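Local structure of xylose isomerase-like TIM barrel (Anabaena variabilis ATCC 29413, 2QW5) at residues A[97-102]-A[159-164]; A[61-66]-A[112-117]; A[192-197]-A[221-226]; A[241-246]-A[271-276]; A[38-43]-A[313-318]. The protein binds zinc and D-xylose in a TIM barrel of the xylose isomerase-like family and may act as a sugar phosphate isomerase or epimerase. All coordinates share one frame; numbering follows the deposited sequence. Where two conformers were deposited one is given.

Contact 1. Residues A[97-102]-A[159-164]; sequences SSNYPE and YANAQP
Asn-161 reaches from helix 148-176 to the loop before helix 101-120, its CG opposite the carbonyl carbon (chi1 -66°) to send the amide there, and spends both N-H groups on it. One runs from ND2 to Ser-97 O at 2.7 Å and is nearly straight (170°), although the donor stands well above the carbonyl plane of Ser-97. The other goes from ND2 to Asn-99 OD1, again 2.7 Å. Both acceptors lie close to the amide plane of Asn-161, whereas the two amide planes are 90° apart. An aspartate in place of Asn-161 would probably leave Ser-97 O and Asn-99 OD1 without their donor and set carboxylate oxygens against them. The loop leads into helix 101-120 of the barrel's outer layer through an ST turn, in which Ser-98 OG accepts from Tyr-100 N; this hydroxyl also bonds Gln-103. Ala-162 adds an apolar contact, its CB meeting Ser-97 CA at 3.8 Å. The Ser-97 hydroxyl bonds Asp-95 and Arg-158, and Tyr-100 packs on Gln-103 of a second subunit.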
# COMPACT_ATOMS: atom_id res chain seq x y z
N SER A 97 19.17 2.50 -16.14
CA SER A 97 18.15 2.79 -17.14
C SER A 97 17.46 4.14 -16.89
O SER A 97 16.46 4.47 -17.56
CB SER A 97 17.11 1.65 -17.17
OG SER A 97 16.37 1.60 -15.95
N SER A 98 17.98 4.94 -15.97
CA SER A 98 17.43 6.26 -15.68
C SER A 98 17.52 7.17 -16.90
O SER A 98 18.37 6.99 -17.73
CB SER A 98 18.20 6.94 -14.55
OG SER A 98 17.77 8.28 -14.34
N ASN A 99 16.60 8.13 -17.00
CA ASN A 99 16.69 9.15 -18.04
C ASN A 99 17.75 10.19 -17.73
O ASN A 99 18.09 10.95 -18.62
CB ASN A 99 15.38 9.90 -18.22
CG ASN A 99 14.31 9.06 -18.80
OD1 ASN A 99 14.54 8.11 -19.56
ND2 ASN A 99 13.08 9.43 -18.47
N TYR A 100 18.27 10.22 -16.49
CA TYR A 100 19.20 11.25 -16.04
C TYR A 100 20.66 10.76 -16.08
O TYR A 100 21.02 9.79 -15.37
CB TYR A 100 18.80 11.74 -14.63
CG TYR A 100 17.31 12.06 -14.57
CD1 TYR A 100 16.72 12.97 -15.49
CD2 TYR A 100 16.47 11.42 -13.63
CE1 TYR A 100 15.33 13.23 -15.47
CE2 TYR A 100 15.09 11.69 -13.61
CZ TYR A 100 14.53 12.60 -14.55
OH TYR A 100 13.20 12.86 -14.54
N PRO A 101 21.50 11.42 -16.92
CA PRO A 101 22.93 11.03 -17.03
C PRO A 101 23.69 10.80 -15.73
O PRO A 101 24.36 9.78 -15.62
CB PRO A 101 23.53 12.18 -17.79
CG PRO A 101 22.40 12.65 -18.70
CD PRO A 101 21.16 12.52 -17.83
N GLU A 102 23.59 11.70 -14.75
CA GLU A 102 24.30 11.55 -13.45
C GLU A 102 23.80 10.34 -12.67
O GLU A 102 24.57 9.72 -11.92
CB GLU A 102 24.20 12.82 -12.57
CG GLU A 102 24.78 12.68 -11.12
CD GLU A 102 24.74 13.96 -10.30
OE1 GLU A 102 25.12 15.01 -10.83
OE2 GLU A 102 24.35 13.90 -9.11
N TYR A 159 15.38 0.49 -21.53
CA TYR A 159 16.38 -0.38 -22.17
C TYR A 159 17.37 0.44 -23.02
O TYR A 159 18.56 0.21 -22.93
CB TYR A 159 15.73 -1.51 -22.97
CG TYR A 159 14.96 -2.52 -22.13
CD1 TYR A 159 15.48 -3.02 -20.92
CD2 TYR A 159 13.76 -3.04 -22.58
CE1 TYR A 159 14.75 -3.97 -20.16
CE2 TYR A 159 13.02 -3.99 -21.83
CZ TYR A 159 13.53 -4.46 -20.63
OH TYR A 159 12.79 -5.38 -19.93
N ALA A 160 16.88 1.41 -23.80
CA ALA A 160 17.77 2.32 -24.59
C ALA A 160 18.74 3.12 -23.70
O ALA A 160 19.94 3.25 -24.03
CB ALA A 160 16.97 3.24 -25.48
N ASN A 161 18.25 3.60 -22.56
CA ASN A 161 19.09 4.31 -21.58
C ASN A 161 20.18 3.42 -21.00
O ASN A 161 21.30 3.88 -20.79
CB ASN A 161 18.28 4.80 -20.36
CG ASN A 161 17.26 5.86 -20.70
OD1 ASN A 161 17.35 6.53 -21.72
ND2 ASN A 161 16.26 6.03 -19.80
N ALA A 162 19.85 2.16 -20.74
CA ALA A 162 20.78 1.24 -20.05
C ALA A 162 21.84 0.60 -20.96
O ALA A 162 22.92 0.25 -20.47
CB ALA A 162 19.99 0.17 -19.27
N GLN A 163 21.55 0.44 -22.26
CA GLN A 163 22.47 -0.29 -23.13
C GLN A 163 23.93 0.22 -23.14
O GLN A 163 24.85 -0.59 -22.95
CB GLN A 163 21.90 -0.40 -24.55
CG GLN A 163 20.77 -1.41 -24.65
CD GLN A 163 19.98 -1.32 -25.95
OE1 GLN A 163 19.74 -0.23 -26.46
NE2 GLN A 163 19.51 -2.47 -26.46
N PRO A 164 24.14 1.54 -23.33
CA PRO A 164 25.53 2.04 -23.30
C PRO A 164 26.22 1.90 -21.94
O PRO A 164 27.42 1.75 -21.90
CB PRO A 164 25.39 3.53 -23.69
CG PRO A 164 24.00 3.72 -24.12
CD PRO A 164 23.17 2.61 -23.62

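Contact 2. Residues A[61-66]-A[112-117]; sequences AQDLEN and KSRVDI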
# COMPACT_ATOMS: atom_id res chain seq x y z
N ALA A 61 35.05 1.73 -0.97
CA ALA A 61 36.38 1.28 -0.61
C ALA A 61 36.31 0.38 0.63
O ALA A 61 36.95 -0.70 0.67
CB ALA A 61 37.33 2.47 -0.43
N GLN A 62 35.49 0.78 1.62
CA GLN A 62 35.34 -0.03 2.83
C GLN A 62 34.70 -1.39 2.51
O GLN A 62 35.11 -2.41 3.07
CB GLN A 62 34.58 0.71 3.95
CG GLN A 62 34.56 -0.05 5.30
CD GLN A 62 35.96 -0.42 5.80
OE1 GLN A 62 36.75 0.46 6.19
NE2 GLN A 62 36.28 -1.71 5.77
N ASP A 63 33.73 -1.42 1.60
CA ASP A 63 33.10 -2.68 1.19
C ASP A 63 34.13 -3.63 0.56
O ASP A 63 34.17 -4.82 0.89
CB ASP A 63 31.97 -2.45 0.17
CG ASP A 63 30.74 -1.76 0.76
OD1 ASP A 63 30.50 -1.91 1.97
OD2 ASP A 63 30.02 -1.09 -0.03
N LEU A 64 34.97 -3.08 -0.31
CA LEU A 64 35.99 -3.90 -1.03
C LEU A 64 36.96 -4.54 -0.05
O LEU A 64 37.25 -5.73 -0.14
CB LEU A 64 36.72 -3.05 -2.06
CG LEU A 64 37.70 -3.75 -3.00
CD1 LEU A 64 37.06 -4.98 -3.67
CD2 LEU A 64 38.25 -2.77 -4.02
N GLU A 65 37.36 -3.76 0.93
CA GLU A 65 38.22 -4.21 2.01
C GLU A 65 37.54 -5.29 2.85
O GLU A 65 38.14 -6.31 3.13
CB GLU A 65 38.62 -3.00 2.86
CG GLU A 65 39.53 -3.28 4.03
CD GLU A 65 40.14 -1.99 4.58
OE1 GLU A 65 39.35 -1.04 4.89
OE2 GLU A 65 41.39 -1.92 4.67
N ASN A 66 36.27 -5.09 3.21
CA ASN A 66 35.56 -6.11 4.00
C ASN A 66 35.40 -7.43 3.27
O ASN A 66 35.66 -8.48 3.84
CB ASN A 66 34.18 -5.60 4.44
CG ASN A 66 34.27 -4.49 5.46
OD1 ASN A 66 35.29 -4.29 6.13
ND2 ASN A 66 33.18 -3.76 5.59
N LYS A 112 30.29 -1.13 -10.93
CA LYS A 112 31.79 -1.34 -10.97
C LYS A 112 32.32 -1.74 -9.60
O LYS A 112 33.23 -2.62 -9.49
CB LYS A 112 32.54 -0.12 -11.47
CG LYS A 112 32.39 0.20 -12.97
CD LYS A 112 33.16 1.47 -13.28
CE LYS A 112 33.27 1.71 -14.77
NZ LYS A 112 33.96 3.00 -15.10
N SER A 113 31.77 -1.13 -8.56
CA SER A 113 32.10 -1.53 -7.16
C SER A 113 31.77 -2.99 -6.92
O SER A 113 32.53 -3.73 -6.25
CB SER A 113 31.33 -0.67 -6.13
OG SER A 113 31.34 -1.28 -4.86
N ARG A 114 30.61 -3.40 -7.40
CA ARG A 114 30.16 -4.76 -7.18
C ARG A 114 30.99 -5.72 -8.03
O ARG A 114 31.33 -6.81 -7.54
CB ARG A 114 28.64 -4.90 -7.32
CG ARG A 114 27.82 -4.58 -6.03
CD ARG A 114 28.15 -3.29 -5.28
NE ARG A 114 27.63 -3.32 -3.91
CZ ARG A 114 28.10 -2.64 -2.87
NH1 ARG A 114 29.16 -1.85 -2.96
NH2 ARG A 114 27.49 -2.76 -1.70
N VAL A 115 31.36 -5.31 -9.25
CA VAL A 115 32.33 -6.12 -10.05
C VAL A 115 33.65 -6.29 -9.19
O VAL A 115 34.17 -7.37 -9.13
CB VAL A 115 32.66 -5.52 -11.46
CG1 VAL A 115 33.83 -6.28 -12.14
CG2 VAL A 115 31.43 -5.49 -12.43
N ASP A 116 34.18 -5.21 -8.61
CA ASP A 116 35.40 -5.27 -7.76
C ASP A 116 35.27 -6.23 -6.60
O ASP A 116 36.19 -7.00 -6.33
CB ASP A 116 35.78 -3.91 -7.17
CG ASP A 116 36.24 -2.89 -8.22
OD1 ASP A 116 36.57 -3.28 -9.36
OD2 ASP A 116 36.32 -1.70 -7.86
N ILE A 117 34.13 -6.17 -5.92
CA ILE A 117 33.84 -7.11 -4.79
C ILE A 117 33.82 -8.58 -5.28
O ILE A 117 34.30 -9.50 -4.61
CB ILE A 117 32.46 -6.72 -4.15
CG1 ILE A 117 32.58 -5.40 -3.39
CG2 ILE A 117 31.86 -7.86 -3.31
CD1 ILE A 117 31.22 -4.86 -2.91
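Asp-63 and Arg-114 form a salt bridge between helices 60-76 and 101-120. Asp-63 OD2 meets Arg-114 NH1 at 3.1 Å with an N-H...O angle of 156°, and Arg-114 NH2 adds a weak bond to the same oxygen at 3.5 Å. OD2 thus sits at the guanidinium edge, near its plane, but is approached on its anti side and from out of the carboxylate plane, and the carboxylate and guanidinium planes are 75° apart. A bend at chi2 brings the arginine chain, whose first bond points away from helix 60-76, back to this position. Further polar bonds fix the rotation of the guanidinium: NH1 donates to Ser-113 OG at 2.9 Å, and NH2 to Ala-53 O. A leucine in place of Arg-114 would probably leave Asp-63 without its counter-charge and Ala-53 O without this donor.

Van der Waals contacts flank the ion pair. Ile-117 CD1 touches Asp-63 CB at 4.0 Å and also lies over one guanidinium face, toward its rim. Leu-64 CD1 rests 3.5 Å from Asp-116 O and 3.9 Å from Asp-116 CB, while the carboxylate of Asp-116 is bonded by Tyr-172 of helix 148-176. The segment axes approach to 9.6 Å and cross at -17°, the near-parallel packing of successive outer helices round a TIM barrel.

Contact 3. Residues A[192-197]-A[221-226]; sequences GPNKLS and ILDGEG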
# COMPACT_ATOMS: atom_id res chain seq x y z
N GLY A 192 10.67 -6.04 -15.71
CA GLY A 192 11.39 -6.58 -16.84
C GLY A 192 12.89 -6.50 -16.64
O GLY A 192 13.33 -5.86 -15.71
N PRO A 193 13.69 -7.21 -17.48
CA PRO A 193 13.26 -8.17 -18.51
C PRO A 193 12.73 -9.46 -17.87
O PRO A 193 13.32 -9.96 -16.90
CB PRO A 193 14.53 -8.40 -19.35
CG PRO A 193 15.67 -8.06 -18.42
CD PRO A 193 15.15 -6.99 -17.48
N ASN A 194 11.57 -9.92 -18.35
CA ASN A 194 10.93 -11.12 -17.80
C ASN A 194 11.27 -12.42 -18.54
O ASN A 194 11.39 -13.49 -17.91
CB ASN A 194 9.40 -10.98 -17.73
CG ASN A 194 8.94 -9.74 -16.96
OD1 ASN A 194 8.14 -8.96 -17.48
ND2 ASN A 194 9.47 -9.54 -15.76
N LYS A 195 11.41 -12.31 -19.87
CA LYS A 195 11.68 -13.42 -20.76
C LYS A 195 13.06 -13.34 -21.40
O LYS A 195 13.63 -12.26 -21.58
CB LYS A 195 10.65 -13.43 -21.90
CG LYS A 195 9.25 -13.49 -21.46
CD LYS A 195 8.28 -13.07 -22.55
CE LYS A 195 8.05 -14.14 -23.55
NZ LYS A 195 6.85 -13.75 -24.36
N LEU A 196 13.54 -14.51 -21.81
CA LEU A 196 14.84 -14.64 -22.47
C LEU A 196 14.77 -13.91 -23.82
O LEU A 196 15.79 -13.39 -24.26
CB LEU A 196 15.22 -16.14 -22.62
CG LEU A 196 16.64 -16.66 -22.63
CD1 LEU A 196 17.53 -16.03 -21.60
CD2 LEU A 196 16.59 -18.21 -22.43
N SER A 197 13.58 -13.83 -24.45
CA SER A 197 13.42 -13.06 -25.73
C SER A 197 13.65 -11.55 -25.50
O SER A 197 14.27 -10.85 -26.34
CB SER A 197 12.05 -13.31 -26.37
OG SER A 197 11.00 -12.87 -25.51
N ILE A 221 10.37 -21.26 -16.70
CA ILE A 221 9.08 -21.94 -16.65
C ILE A 221 7.93 -20.96 -16.44
O ILE A 221 6.91 -21.09 -17.13
CB ILE A 221 9.07 -23.00 -15.56
CG1 ILE A 221 9.91 -24.23 -15.93
CG2 ILE A 221 7.59 -23.55 -15.36
CD1 ILE A 221 11.10 -24.10 -17.01
N LEU A 222 8.08 -20.01 -15.49
CA LEU A 222 7.00 -19.06 -15.19
C LEU A 222 6.64 -18.15 -16.34
O LEU A 222 5.46 -17.82 -16.49
CB LEU A 222 7.25 -18.22 -13.92
CG LEU A 222 6.64 -18.80 -12.63
CD1 LEU A 222 7.11 -20.24 -12.39
CD2 LEU A 222 6.85 -17.89 -11.38
N ASP A 223 7.63 -17.70 -17.10
CA ASP A 223 7.40 -16.72 -18.21
C ASP A 223 7.83 -17.11 -19.62
O ASP A 223 7.44 -16.40 -20.58
CB ASP A 223 8.09 -15.37 -17.88
CG ASP A 223 7.48 -14.67 -16.69
OD1 ASP A 223 7.17 -15.34 -15.68
OD2 ASP A 223 7.30 -13.43 -16.76
N GLY A 224 8.60 -18.17 -19.77
CA GLY A 224 9.17 -18.54 -21.06
C GLY A 224 8.20 -19.12 -22.07
O GLY A 224 7.07 -19.45 -21.77
N GLU A 225 8.73 -19.33 -23.26
CA GLU A 225 7.94 -19.69 -24.43
C GLU A 225 7.87 -21.16 -24.80
O GLU A 225 7.33 -21.51 -25.87
CB GLU A 225 8.46 -18.81 -25.58
CG GLU A 225 8.23 -17.34 -25.29
CD GLU A 225 8.76 -16.39 -26.34
OE1 GLU A 225 9.99 -16.27 -26.50
OE2 GLU A 225 7.92 -15.69 -26.96
N GLY A 226 8.32 -22.03 -23.91
CA GLY A 226 8.28 -23.45 -24.16
C GLY A 226 9.59 -24.06 -24.67
O GLY A 226 10.53 -23.34 -25.15
O HOH W 1 11.46 -16.02 -24.16
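The amide of Asn-194 and the carboxylate of Asp-223 have their planes 52° apart, and across the contact neither group bonds the other: Asp-223 OD2 lies 3.4 Å from Asn-194 CB. Asp-223 OD1 accepts from Thr-186 and OD2 from His-187 N; Asn-194 ND2 donates to Ile-185 O and Thr-190 O, while its OD1 is bonded to Thr-296 of a third subunit. The contact joins the loop after strand 179-182 to the end of helix 217-223, which follows strand 211-216, on the C-terminal side of the barrel, where zinc and sugar bind. Farther along, Lys-195 crosses Glu-225 at about a right angle. A bend at chi3 (79°) turns its end toward the carboxylate, where NZ forms a long, weak salt bridge to Glu-225 OE2 (3.4 Å); nearer its base, CG rests 3.5 Å from Asp-223 O. The other carboxylate oxygen, Glu-225 OE1, accepts from water 1 at 2.8 Å, which in turn accepts from Ser-197 N in the first turn of helix 196-203.

Contact 4. Residues A[241-246]-A[271-276]; sequences GRLHYV and VKVYDG
Tyr-274, on the way from helix 263-273 to strand 278-280, lays its ring against strand 243-248, with a different neighbour on each side. Over one face comes Val-246 CG2, 3.8 Å from the ring centroid and 14° off the normal, a CH-pi contact; the two side chains slide past each other in opposite directions. The backbone N of Gly-276 lies over the centre of the opposite face, so the ring is sandwiched between the strand and its own loop. Its edge faces backbone, with CD1 3.5 Å from Leu-243 O. The ring reaches this far because CG stands anti to the backbone N (chi1 177°), which carries OH to 3.4 Å from Tyr-245 CA. Tyr-245 runs alongside, pointing the same way, and its own hydroxyl bonds Glu-49 and Ser-85.

Leu-243 stands at about a right angle to both Tyr-274 and Val-273, touching Val-273 CG2 through CD2 at 4.1 Å. Beside this apolar patch, water 2 bridges the two backbones, donating to Leu-243 O at 3.0 Å and weakly to Val-273 O. The contact lies within one beta-alpha-beta unit, whose next strand, 278-280, leads to the zinc ligand Glu-281. Apolar contact places the Tyr-274 ring against the strand, while the hydroxyl's bond to Pro-277 O probably limits how far its far end can shift.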
# COMPACT_ATOMS: atom_id res chain seq x y z
N GLY A 241 28.50 -16.62 -27.34
CA GLY A 241 29.38 -16.64 -26.20
C GLY A 241 28.79 -15.86 -25.03
O GLY A 241 29.55 -15.27 -24.28
N ARG A 242 27.47 -15.90 -24.86
CA ARG A 242 26.75 -15.16 -23.81
C ARG A 242 25.98 -15.99 -22.78
O ARG A 242 25.24 -15.40 -21.99
CB ARG A 242 25.84 -14.12 -24.46
CG ARG A 242 26.62 -12.96 -24.97
CD ARG A 242 25.80 -11.99 -25.75
NE ARG A 242 26.14 -10.63 -25.34
CZ ARG A 242 25.85 -9.51 -25.99
NH1 ARG A 242 25.25 -9.51 -27.17
NH2 ARG A 242 26.21 -8.37 -25.45
N LEU A 243 26.17 -17.32 -22.76
CA LEU A 243 25.51 -18.18 -21.78
C LEU A 243 26.51 -18.36 -20.68
O LEU A 243 27.23 -19.33 -20.64
CB LEU A 243 25.01 -19.49 -22.40
CG LEU A 243 24.20 -20.49 -21.53
CD1 LEU A 243 23.24 -19.86 -20.58
CD2 LEU A 243 23.45 -21.43 -22.45
N HIS A 244 26.53 -17.40 -19.76
CA HIS A 244 27.51 -17.37 -18.69
C HIS A 244 27.22 -18.17 -17.45
O HIS A 244 28.15 -18.44 -16.67
CB HIS A 244 27.78 -15.92 -18.28
CG HIS A 244 28.30 -15.06 -19.40
ND1 HIS A 244 29.11 -15.56 -20.41
CD2 HIS A 244 28.24 -13.73 -19.60
CE1 HIS A 244 29.46 -14.57 -21.21
NE2 HIS A 244 28.96 -13.45 -20.74
N TYR A 245 25.96 -18.53 -17.21
CA TYR A 245 25.60 -19.17 -15.94
C TYR A 245 24.23 -19.82 -16.02
O TYR A 245 23.42 -19.44 -16.84
CB TYR A 245 25.58 -18.09 -14.87
CG TYR A 245 25.64 -18.53 -13.42
CD1 TYR A 245 26.64 -19.37 -12.93
CD2 TYR A 245 24.76 -17.97 -12.49
CE1 TYR A 245 26.74 -19.67 -11.53
CE2 TYR A 245 24.85 -18.27 -11.12
CZ TYR A 245 25.82 -19.11 -10.66
OH TYR A 245 25.84 -19.39 -9.32
N VAL A 246 23.98 -20.79 -15.14
CA VAL A 246 22.72 -21.56 -15.14
C VAL A 246 22.34 -21.86 -13.69
O VAL A 246 23.21 -22.27 -12.91
CB VAL A 246 22.85 -22.90 -15.91
CG1 VAL A 246 21.59 -23.77 -15.73
CG2 VAL A 246 23.06 -22.67 -17.39
N VAL A 271 23.20 -28.50 -21.32
CA VAL A 271 24.39 -29.36 -21.12
C VAL A 271 25.19 -29.60 -22.44
O VAL A 271 26.39 -29.76 -22.38
CB VAL A 271 24.09 -30.69 -20.36
CG1 VAL A 271 23.49 -30.39 -18.99
CG2 VAL A 271 23.21 -31.59 -21.16
N LYS A 272 24.53 -29.55 -23.60
CA LYS A 272 25.21 -29.64 -24.88
C LYS A 272 26.20 -28.53 -25.16
O LYS A 272 27.20 -28.79 -25.81
CB LYS A 272 24.20 -29.66 -26.05
CG LYS A 272 23.44 -30.98 -26.13
CD LYS A 272 22.28 -31.03 -27.15
CE LYS A 272 21.51 -32.38 -26.98
NZ LYS A 272 20.30 -32.52 -27.83
N VAL A 273 25.92 -27.30 -24.70
CA VAL A 273 26.75 -26.11 -24.99
C VAL A 273 27.35 -25.35 -23.81
O VAL A 273 28.09 -24.41 -24.03
CB VAL A 273 25.93 -25.08 -25.81
CG1 VAL A 273 25.30 -25.75 -27.05
CG2 VAL A 273 24.83 -24.42 -24.93
N TYR A 274 27.02 -25.73 -22.59
CA TYR A 274 27.43 -25.03 -21.38
C TYR A 274 28.19 -26.01 -20.53
O TYR A 274 27.68 -27.09 -20.29
CB TYR A 274 26.18 -24.56 -20.62
CG TYR A 274 26.48 -23.87 -19.30
CD1 TYR A 274 26.98 -22.56 -19.26
CD2 TYR A 274 26.29 -24.55 -18.09
CE1 TYR A 274 27.27 -21.93 -18.04
CE2 TYR A 274 26.58 -23.95 -16.90
CZ TYR A 274 27.06 -22.63 -16.87
OH TYR A 274 27.35 -22.06 -15.67
N ASP A 275 29.37 -25.63 -20.07
CA ASP A 275 30.16 -26.49 -19.18
C ASP A 275 30.53 -25.79 -17.87
O ASP A 275 31.39 -26.28 -17.14
CB ASP A 275 31.40 -27.10 -19.93
CG ASP A 275 32.50 -26.08 -20.26
OD1 ASP A 275 32.47 -24.89 -19.83
OD2 ASP A 275 33.44 -26.50 -20.97
N GLY A 276 29.86 -24.68 -17.56
CA GLY A 276 30.09 -23.95 -16.32
C GLY A 276 29.40 -24.58 -15.12
O GLY A 276 28.83 -25.65 -15.22
O HOH W 2 28.45 -21.44 -22.32

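Contact 5. Residues A[38-43]-A[313-318]; sequences KKLQRF and NAYDIA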
# COMPACT_ATOMS: atom_id res chain seq x y z
N LYS A 38 31.02 -25.41 5.22
CA LYS A 38 31.61 -26.72 5.53
C LYS A 38 30.59 -27.86 5.56
O LYS A 38 30.88 -28.97 5.09
CB LYS A 38 32.43 -26.67 6.83
CG LYS A 38 33.71 -25.89 6.65
CD LYS A 38 34.61 -25.90 7.86
CE LYS A 38 35.97 -25.31 7.47
NZ LYS A 38 36.99 -25.23 8.56
N LYS A 39 29.40 -27.57 6.09
CA LYS A 39 28.32 -28.55 6.12
C LYS A 39 27.88 -28.85 4.70
O LYS A 39 27.72 -30.00 4.31
CB LYS A 39 27.14 -28.01 6.93
CG LYS A 39 26.02 -29.07 7.23
CD LYS A 39 26.46 -30.17 8.23
CE LYS A 39 25.31 -30.86 9.02
NZ LYS A 39 24.34 -31.71 8.24
N LEU A 40 27.71 -27.79 3.92
CA LEU A 40 27.23 -27.93 2.55
C LEU A 40 28.22 -28.68 1.67
O LEU A 40 27.81 -29.51 0.87
CB LEU A 40 26.86 -26.55 1.97
CG LEU A 40 25.60 -25.95 2.64
CD1 LEU A 40 25.46 -24.47 2.40
CD2 LEU A 40 24.33 -26.66 2.20
N GLN A 41 29.51 -28.41 1.86
CA GLN A 41 30.58 -29.13 1.14
C GLN A 41 30.49 -30.63 1.31
O GLN A 41 30.79 -31.35 0.36
CB GLN A 41 31.97 -28.70 1.60
CG GLN A 41 32.46 -27.43 1.05
CD GLN A 41 33.92 -27.23 1.41
OE1 GLN A 41 34.30 -27.23 2.60
NE2 GLN A 41 34.74 -27.11 0.40
N ARG A 42 30.10 -31.09 2.51
CA ARG A 42 29.94 -32.53 2.76
C ARG A 42 28.88 -33.16 1.86
O ARG A 42 29.01 -34.32 1.50
CB ARG A 42 29.70 -32.85 4.25
CG ARG A 42 30.88 -32.50 5.15
CD ARG A 42 30.78 -33.18 6.50
NE ARG A 42 31.91 -32.88 7.38
CZ ARG A 42 33.14 -33.43 7.32
NH1 ARG A 42 33.47 -34.32 6.38
NH2 ARG A 42 34.06 -33.05 8.21
N PHE A 43 27.86 -32.39 1.46
CA PHE A 43 26.83 -32.87 0.52
C PHE A 43 27.30 -32.87 -0.94
O PHE A 43 26.60 -33.39 -1.80
CB PHE A 43 25.54 -32.02 0.58
CG PHE A 43 24.96 -31.87 1.96
CD1 PHE A 43 24.98 -32.93 2.88
CD2 PHE A 43 24.30 -30.70 2.31
CE1 PHE A 43 24.42 -32.79 4.16
CE2 PHE A 43 23.73 -30.53 3.58
CZ PHE A 43 23.79 -31.59 4.52
N ASN A 313 14.72 -29.27 7.64
CA ASN A 313 15.61 -28.16 7.94
C ASN A 313 16.32 -27.72 6.66
O ASN A 313 16.20 -28.37 5.61
CB ASN A 313 16.54 -28.45 9.14
CG ASN A 313 17.69 -29.39 8.87
OD1 ASN A 313 18.24 -29.48 7.78
ND2 ASN A 313 18.11 -30.07 9.92
N ALA A 314 17.05 -26.62 6.76
CA ALA A 314 17.79 -26.03 5.64
C ALA A 314 18.76 -27.00 4.96
O ALA A 314 18.87 -27.05 3.74
CB ALA A 314 18.53 -24.75 6.11
N TYR A 315 19.44 -27.83 5.77
CA TYR A 315 20.41 -28.79 5.27
C TYR A 315 19.78 -30.00 4.62
O TYR A 315 20.30 -30.50 3.62
CB TYR A 315 21.38 -29.22 6.39
CG TYR A 315 22.21 -28.10 6.95
CD1 TYR A 315 22.81 -27.15 6.12
CD2 TYR A 315 22.52 -28.05 8.30
CE1 TYR A 315 23.58 -26.13 6.61
CE2 TYR A 315 23.32 -27.03 8.83
CZ TYR A 315 23.85 -26.08 7.97
OH TYR A 315 24.64 -25.08 8.44
N ASP A 316 18.65 -30.45 5.16
CA ASP A 316 17.86 -31.51 4.56
C ASP A 316 17.49 -31.13 3.12
O ASP A 316 17.72 -31.91 2.20
CB ASP A 316 16.56 -31.78 5.35
CG ASP A 316 16.82 -32.21 6.79
OD1 ASP A 316 17.85 -32.87 7.08
OD2 ASP A 316 15.98 -31.87 7.65
N ILE A 317 16.95 -29.93 2.94
CA ILE A 317 16.54 -29.46 1.61
C ILE A 317 17.76 -29.33 0.67
O ILE A 317 17.68 -29.76 -0.49
CB ILE A 317 15.70 -28.17 1.70
CG1 ILE A 317 14.39 -28.44 2.47
CG2 ILE A 317 15.36 -27.57 0.32
CD1 ILE A 317 13.48 -29.53 1.89
N ALA A 318 18.85 -28.76 1.18
CA ALA A 318 20.11 -28.58 0.40
C ALA A 318 20.66 -29.91 -0.11
O ALA A 318 21.05 -30.03 -1.28
CB ALA A 318 21.17 -27.85 1.25
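Phe-43 and Tyr-315 meet where the last helix of the chain, 314-332, packs against helix 27-42, the first of the outer layer, closing the ring of helices round the barrel. Lys-39 lays its aliphatic chain on the Tyr-315 ring: CG sits 3.6 Å from the centroid and only 4° off the normal, a CH-pi contact over the middle of the face. Bends at chi2 (69°) and chi4 fold the rest of the lysine across the ring, leaving CE 4.0 Å from Tyr-315 CD2. The tyrosine hydroxyl bonds His-36, one turn earlier on the same helix as Lys-39, which fixes the far end of the ring.

Phe-43 crosses Tyr-315 at about a right angle. Its CZ touches Tyr-315 CB at 3.9 Å, the CB lying in the plane of the phenyl ring at its edge, while CE2 comes 3.4 Å from Tyr-315 O. Deeper in, Leu-40 CD2 meets Ala-318 CB at 3.5 Å, and both residues also pack on Ile-13 of strand 11-14. Asn-313 and Asp-316 hold the start of helix 314-332 as a capping box: Asp-316 N donates to Asn-313 OD1 (2.8 Å) and Asn-313 N to Asp-316 OD2. The segment axes cross at -33°, and the pairing of first and last helices over the first strand is the closure expected of a TIM barrel.

How the contacts relate
Contacts 1 and 2 share helix 101-120, one at its start and one further along, with centres 23 Å apart. Contact 1 also touches contact 3, where Tyr-159 OH lies 3.2 Å from Pro-193 CA. Contacts 3 and 4 follow in series along the chain, their nearest atoms about 7 Å apart; of the two, contact 4 comes closer to the metal: the side chain of Tyr-245 is about 7 Å from the zinc ion, that of Asp-223 about 12 Å. The side chain of Arg-114 in contact 2 is about 11 Å from the bound D-xylose. Contact 5 encloses the other four in sequence; it and contact 1 lie on opposite sides of the chain's centre, with centres 41 Å apart.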